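Local atomic coordinates of peptide chain release factor 2 (Thermus thermophilus, PDB entry 2IHR), a protein that recognises the UGA and UAA stop codons on the ribosome and directs the termination of translation with release of the finished peptide chain. Residues Gln150-Asp155 and Lys272-Lys277; Leu107-Ala112 and Leu179-Ala184. One frame throughout, in Å; residues are numbered along the deposited sequence.

Interaction 1 (Gln150-Asp155 and Lys272-Lys277)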
loop_
_atom_site.group_PDB
_atom_site.type_symbol
_atom_site.label_atom_id
_atom_site.label_comp_id
_atom_site.label_asym_id
_atom_site.label_seq_id
_atom_site.Cartn_x
_atom_site.Cartn_y
_atom_site.Cartn_z
ATOM N N GLN A 150 -3.436 1.879 -12.523
ATOM C CA GLN A 150 -4.729 2.375 -12.963
ATOM C C GLN A 150 -5.534 2.758 -11.730
ATOM O O GLN A 150 -5.516 2.077 -10.694
ATOM C CB GLN A 150 -5.463 1.297 -13.773
ATOM C CG GLN A 150 -4.683 0.817 -14.977
ATOM C CD GLN A 150 -4.432 1.930 -15.966
ATOM O OE1 GLN A 150 -5.322 2.305 -16.728
ATOM N NE2 GLN A 150 -3.221 2.481 -15.949
ATOM N N VAL A 151 -6.244 3.858 -11.857
ATOM C CA VAL A 151 -7.024 4.348 -10.756
ATOM C C VAL A 151 -8.511 4.320 -11.117
ATOM O O VAL A 151 -8.920 4.807 -12.178
ATOM C CB VAL A 151 -6.560 5.818 -10.364
ATOM C CG1 VAL A 151 -7.388 6.369 -9.189
ATOM C CG2 VAL A 151 -5.087 5.817 -9.995
ATOM N N GLU A 152 -9.302 3.748 -10.206
ATOM C CA GLU A 152 -10.748 3.638 -10.341
ATOM C C GLU A 152 -11.382 4.412 -9.198
ATOM O O GLU A 152 -11.348 3.977 -8.053
ATOM C CB GLU A 152 -11.150 2.178 -10.242
ATOM C CG GLU A 152 -12.028 1.697 -11.344
ATOM C CD GLU A 152 -11.648 0.304 -11.802
ATOM O OE1 GLU A 152 -10.606 0.182 -12.487
ATOM O OE2 GLU A 152 -12.382 -0.664 -11.475
ATOM N N VAL A 153 -11.945 5.574 -9.479
ATOM C CA VAL A 153 -12.567 6.314 -8.400
ATOM C C VAL A 153 -13.835 5.596 -7.981
ATOM O O VAL A 153 -14.881 5.750 -8.609
ATOM C CB VAL A 153 -12.969 7.715 -8.816
ATOM C CG1 VAL A 153 -13.711 8.421 -7.616
ATOM C CG2 VAL A 153 -11.754 8.468 -9.302
ATOM N N VAL A 154 -13.750 4.812 -6.921
ATOM C CA VAL A 154 -14.920 4.096 -6.464
ATOM C C VAL A 154 -16.010 5.072 -6.095
ATOM O O VAL A 154 -17.156 4.907 -6.467
ATOM C CB VAL A 154 -14.600 3.232 -5.256
ATOM C CG1 VAL A 154 -15.883 2.721 -4.652
ATOM C CG2 VAL A 154 -13.684 2.068 -5.673
ATOM N N ASP A 155 -15.660 6.122 -5.383
ATOM C CA ASP A 155 -16.688 7.069 -4.977
ATOM C C ASP A 155 -16.010 8.379 -4.619
ATOM O O ASP A 155 -14.862 8.389 -4.238
ATOM C CB ASP A 155 -17.463 6.490 -3.769
ATOM C CG ASP A 155 -18.761 7.250 -3.465
ATOM O OD1 ASP A 155 -19.399 7.764 -4.405
ATOM O OD2 ASP A 155 -19.162 7.316 -2.285
ATOM N N LYS A 272 -22.406 -2.584 -8.988
ATOM C CA LYS A 272 -22.780 -3.434 -7.855
ATOM C C LYS A 272 -21.641 -4.390 -7.611
ATOM O O LYS A 272 -21.299 -4.725 -6.473
ATOM C CB LYS A 272 -24.040 -4.263 -8.137
ATOM C CG LYS A 272 -25.347 -3.574 -7.828
ATOM C CD LYS A 272 -26.513 -4.571 -7.835
ATOM C CE LYS A 272 -27.861 -3.870 -8.033
ATOM N NZ LYS A 272 -28.935 -4.840 -7.798
ATOM N N GLU A 273 -21.059 -4.827 -8.713
ATOM C CA GLU A 273 -19.975 -5.779 -8.656
ATOM C C GLU A 273 -18.796 -5.202 -7.869
ATOM O O GLU A 273 -18.274 -5.850 -6.959
ATOM C CB GLU A 273 -19.555 -6.165 -10.082
ATOM C CG GLU A 273 -18.310 -7.023 -10.133
ATOM C CD GLU A 273 -17.774 -7.192 -11.537
ATOM O OE1 GLU A 273 -17.933 -6.250 -12.366
ATOM O OE2 GLU A 273 -17.178 -8.262 -11.798
ATOM N N LEU A 274 -18.395 -3.979 -8.215
ATOM C CA LEU A 274 -17.275 -3.318 -7.552
ATOM C C LEU A 274 -17.602 -3.090 -6.077
ATOM O O LEU A 274 -16.838 -3.499 -5.202
ATOM C CB LEU A 274 -16.983 -1.981 -8.245
ATOM C CG LEU A 274 -15.691 -1.223 -7.930
ATOM C CD1 LEU A 274 -14.470 -1.963 -8.474
ATOM C CD2 LEU A 274 -15.780 0.144 -8.546
ATOM N N ALA A 275 -18.743 -2.447 -5.820
ATOM C CA ALA A 275 -19.204 -2.131 -4.457
ATOM C C ALA A 275 -19.089 -3.317 -3.548
ATOM O O ALA A 275 -18.790 -3.179 -2.346
ATOM C CB ALA A 275 -20.661 -1.671 -4.469
ATOM N N LEU A 276 -19.344 -4.483 -4.139
ATOM C CA LEU A 276 -19.313 -5.759 -3.427
ATOM C C LEU A 276 -17.912 -6.321 -3.298
ATOM O O LEU A 276 -17.608 -7.039 -2.339
ATOM C CB LEU A 276 -20.211 -6.776 -4.152
ATOM C CG LEU A 276 -21.741 -6.626 -4.147
ATOM C CD1 LEU A 276 -22.296 -7.602 -5.156
ATOM C CD2 LEU A 276 -22.334 -6.904 -2.752
ATOM N N LYS A 277 -17.069 -6.003 -4.282
ATOM C CA LYS A 277 -15.685 -6.454 -4.309
ATOM C C LYS A 277 -14.945 -5.689 -3.205
ATOM O O LYS A 277 -14.136 -6.273 -2.472
ATOM C CB LYS A 277 -15.070 -6.196 -5.690
ATOM C CG LYS A 277 -14.328 -7.421 -6.220
ATOM C CD LYS A 277 -13.637 -7.160 -7.546
ATOM C CE LYS A 277 -14.643 -6.908 -8.634
ATOM N NZ LYS A 277 -14.064 -7.245 -9.955
#
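E152 and V154 on strand 150-158 meet L274 on helix 268-294, and the backbones come nearest at V154 and A275, whose CA atoms are 7.8 Å apart. L274 gives about half of the 133 Å² buried between the segments, E152 and V154 most of the rest. Its CG, anti to the backbone N (chi1 -168°), is carried toward the strand, where the fork parts CD1 toward E152 and CD2 toward V154. CD2 lies 4.0 Å from V154 CG2, an apolar contact; the beta-branched valine suits a strand and offers a methyl close to the backbone. CD1 approaches the carboxylate of E152, 3.9 Å from OE2, a van der Waals contact made by the end of a long polar chain. E152 OE1 forms a salt bridge with K172 on strand 164-172, which probably holds the carboxylate where OE2 comes near the leucine and stabilises its negative charge. L274 is buried, reaching also L170, C262 and T264. At V154 the strand is irregular: V154 and D155 both stand opposite Q168, a classic beta bulge. On the helix, E273 OE2 and K277 NZ form a long salt bridge of 3.8 Å, one turn apart. The arrangement is helix-on-sheet packing between structural domains, placing the helix of the GGQ domain against the edge strand of the central sheet, as in the compact form of free bacterial release factors.

Interaction 2 (Leu107-Ala112 and Leu179-Ala184); sequences LNFPHA and LLSPEA
The connection between helix 92-106 and strand 115-122, in the central alpha-beta core of the release factor, packs through L107 and F109 against L179 on helix 176-180 and S181 in the 3-10 turn that follows. It is a loop-to-helix contact held by van der Waals packing, made of a leucine pair and, beside it, an aromatic ring against a serine. The side chains of L107 and L179 cross at an angle. Both carry CG anti to the carbonyl carbon (chi1 -76° and -63°), and this brings the methyl groups together although neither side chain sets out toward the other segment. L179 CD2 rests 4.1 Å from L107 CD1 and equally far from L107 CD2, so one methyl sits against the fork of the other leucine. L107 CD2 also approaches the backbone, 4.1 Å from L179 N. The apolar forked end of a leucine suits position 107, which is packed against L349 and W346 as well as L179. Those two residues belong to helix 342-353, which packs on the same region, L349 touching F109 and P182 in addition to L107. The small serine at 181 brings little bulk beside the phenyl ring, and its hydroxyl is bonded to G178 O within its own helical region. The ring of F109 meets that hydroxyl obliquely, with CZ 3.7 Å and CE1 3.8 Å from S181 OG.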
loop_
_atom_site.group_PDB
_atom_site.type_symbol
_atom_site.label_atom_id
_atom_site.label_comp_id
_atom_site.label_asym_id
_atom_site.label_seq_id
_atom_site.Cartn_x
_atom_site.Cartn_y
_atom_site.Cartn_z
ATOM N N LEU A 107 9.030 -5.526 0.787
ATOM C CA LEU A 107 7.681 -5.746 0.283
ATOM C C LEU A 107 7.024 -7.097 0.542
ATOM O O LEU A 107 5.917 -7.346 0.086
ATOM C CB LEU A 107 7.650 -5.450 -1.218
ATOM C CG LEU A 107 7.654 -3.965 -1.560
ATOM C CD1 LEU A 107 7.584 -3.788 -3.056
ATOM C CD2 LEU A 107 6.468 -3.305 -0.870
ATOM N N ASN A 108 7.660 -7.989 1.270
ATOM C CA ASN A 108 6.978 -9.246 1.489
ATOM C C ASN A 108 6.269 -9.281 2.849
ATOM O O ASN A 108 6.908 -9.514 3.871
ATOM C CB ASN A 108 7.961 -10.414 1.400
ATOM C CG ASN A 108 8.729 -10.640 2.688
ATOM O OD1 ASN A 108 8.784 -11.765 3.195
ATOM N ND2 ASN A 108 9.337 -9.590 3.210
ATOM N N PHE A 109 4.956 -9.041 2.907
ATOM C CA PHE A 109 4.386 -9.166 4.242
ATOM C C PHE A 109 3.556 -10.476 4.390
ATOM O O PHE A 109 4.123 -11.489 4.897
ATOM C CB PHE A 109 3.671 -7.906 4.786
ATOM C CG PHE A 109 3.843 -6.645 3.962
ATOM C CD1 PHE A 109 2.722 -6.039 3.381
ATOM C CD2 PHE A 109 5.086 -6.074 3.744
ATOM C CE1 PHE A 109 2.818 -4.919 2.600
ATOM C CE2 PHE A 109 5.217 -4.909 2.940
ATOM C CZ PHE A 109 4.068 -4.338 2.370
ATOM N N PRO A 110 2.308 -10.607 3.911
ATOM C CA PRO A 110 1.025 -10.398 3.254
ATOM C C PRO A 110 0.884 -9.656 2.001
ATOM O O PRO A 110 1.839 -9.122 1.465
ATOM C CB PRO A 110 0.160 -9.856 4.388
ATOM C CG PRO A 110 0.453 -10.941 5.336
ATOM C CD PRO A 110 1.971 -10.857 5.342
ATOM N N HIS A 111 -0.373 -9.665 1.577
ATOM C CA HIS A 111 -0.889 -9.085 0.342
ATOM C C HIS A 111 -0.221 -7.900 -0.360
ATOM O O HIS A 111 -0.831 -7.279 -1.234
ATOM C CB HIS A 111 -2.359 -8.773 0.553
ATOM C CG HIS A 111 -3.130 -9.902 1.167
ATOM N ND1 HIS A 111 -3.319 -10.037 2.532
ATOM C CD2 HIS A 111 -3.762 -10.952 0.594
ATOM C CE1 HIS A 111 -4.036 -11.122 2.764
ATOM N NE2 HIS A 111 -4.317 -11.693 1.607
ATOM N N ALA A 112 1.009 -7.597 0.040
ATOM C CA ALA A 112 1.814 -6.538 -0.516
ATOM C C ALA A 112 1.660 -6.471 -2.036
ATOM O O ALA A 112 1.708 -5.399 -2.650
ATOM C CB ALA A 112 3.242 -6.803 -0.167
ATOM N N LEU A 179 3.214 -0.895 -1.411
ATOM C CA LEU A 179 3.791 0.446 -1.521
ATOM C C LEU A 179 2.976 1.504 -0.803
ATOM O O LEU A 179 3.522 2.300 -0.061
ATOM C CB LEU A 179 3.911 0.866 -2.986
ATOM C CG LEU A 179 4.867 -0.025 -3.778
ATOM C CD1 LEU A 179 4.840 0.394 -5.243
ATOM C CD2 LEU A 179 6.275 0.082 -3.209
ATOM N N LEU A 180 1.673 1.515 -1.049
ATOM C CA LEU A 180 0.782 2.482 -0.451
ATOM C C LEU A 180 0.490 2.219 1.027
ATOM O O LEU A 180 0.043 3.121 1.761
ATOM C CB LEU A 180 -0.539 2.489 -1.219
ATOM C CG LEU A 180 -0.451 3.271 -2.512
ATOM C CD1 LEU A 180 -1.756 3.237 -3.350
ATOM C CD2 LEU A 180 -0.064 4.701 -2.100
ATOM N N SER A 181 0.742 0.990 1.453
ATOM C CA SER A 181 0.427 0.595 2.807
ATOM C C SER A 181 1.003 1.460 3.956
ATOM O O SER A 181 0.305 1.736 4.917
ATOM C CB SER A 181 0.728 -0.917 2.981
ATOM O OG SER A 181 2.110 -1.256 3.062
ATOM N N PRO A 182 2.248 1.945 3.844
ATOM C CA PRO A 182 2.802 2.754 4.931
ATOM C C PRO A 182 2.304 4.185 4.938
ATOM O O PRO A 182 2.814 5.041 5.674
ATOM C CB PRO A 182 4.286 2.696 4.655
ATOM C CG PRO A 182 4.331 2.729 3.141
ATOM C CD PRO A 182 3.256 1.729 2.787
ATOM N N GLU A 183 1.304 4.448 4.117
ATOM C CA GLU A 183 0.756 5.779 4.002
ATOM C C GLU A 183 -0.506 5.926 4.839
ATOM O O GLU A 183 -1.008 7.033 5.075
ATOM C CB GLU A 183 0.442 6.039 2.519
ATOM C CG GLU A 183 1.675 6.185 1.648
ATOM C CD GLU A 183 2.487 7.445 1.973
ATOM O OE1 GLU A 183 1.949 8.576 1.791
ATOM O OE2 GLU A 183 3.659 7.293 2.414
ATOM N N ALA A 184 -1.059 4.792 5.248
ATOM C CA ALA A 184 -2.251 4.817 6.070
ATOM C C ALA A 184 -1.915 5.566 7.383
ATOM O O ALA A 184 -0.902 5.322 8.021
ATOM C CB ALA A 184 -2.663 3.421 6.338
#

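The centres of the two interactions lie 20 Å apart and their nearest atoms about 8 Å, so they do not touch, yet both are tied to the same sheet. Interaction 2 joins it through strand 115-122, which follows its loop and is separated from strand 150-158 of interaction 1 by strand 164-172 alone. F149, just ahead of Q150, touches L179, a more direct tie between them. Interaction 2 is internal to the central core, whereas interaction 1 joins that core to the domain carrying the GGQ motif with Q240. Since that domain swings away on the ribosome, interaction 1 is probably lost there, while interaction 2 may persist.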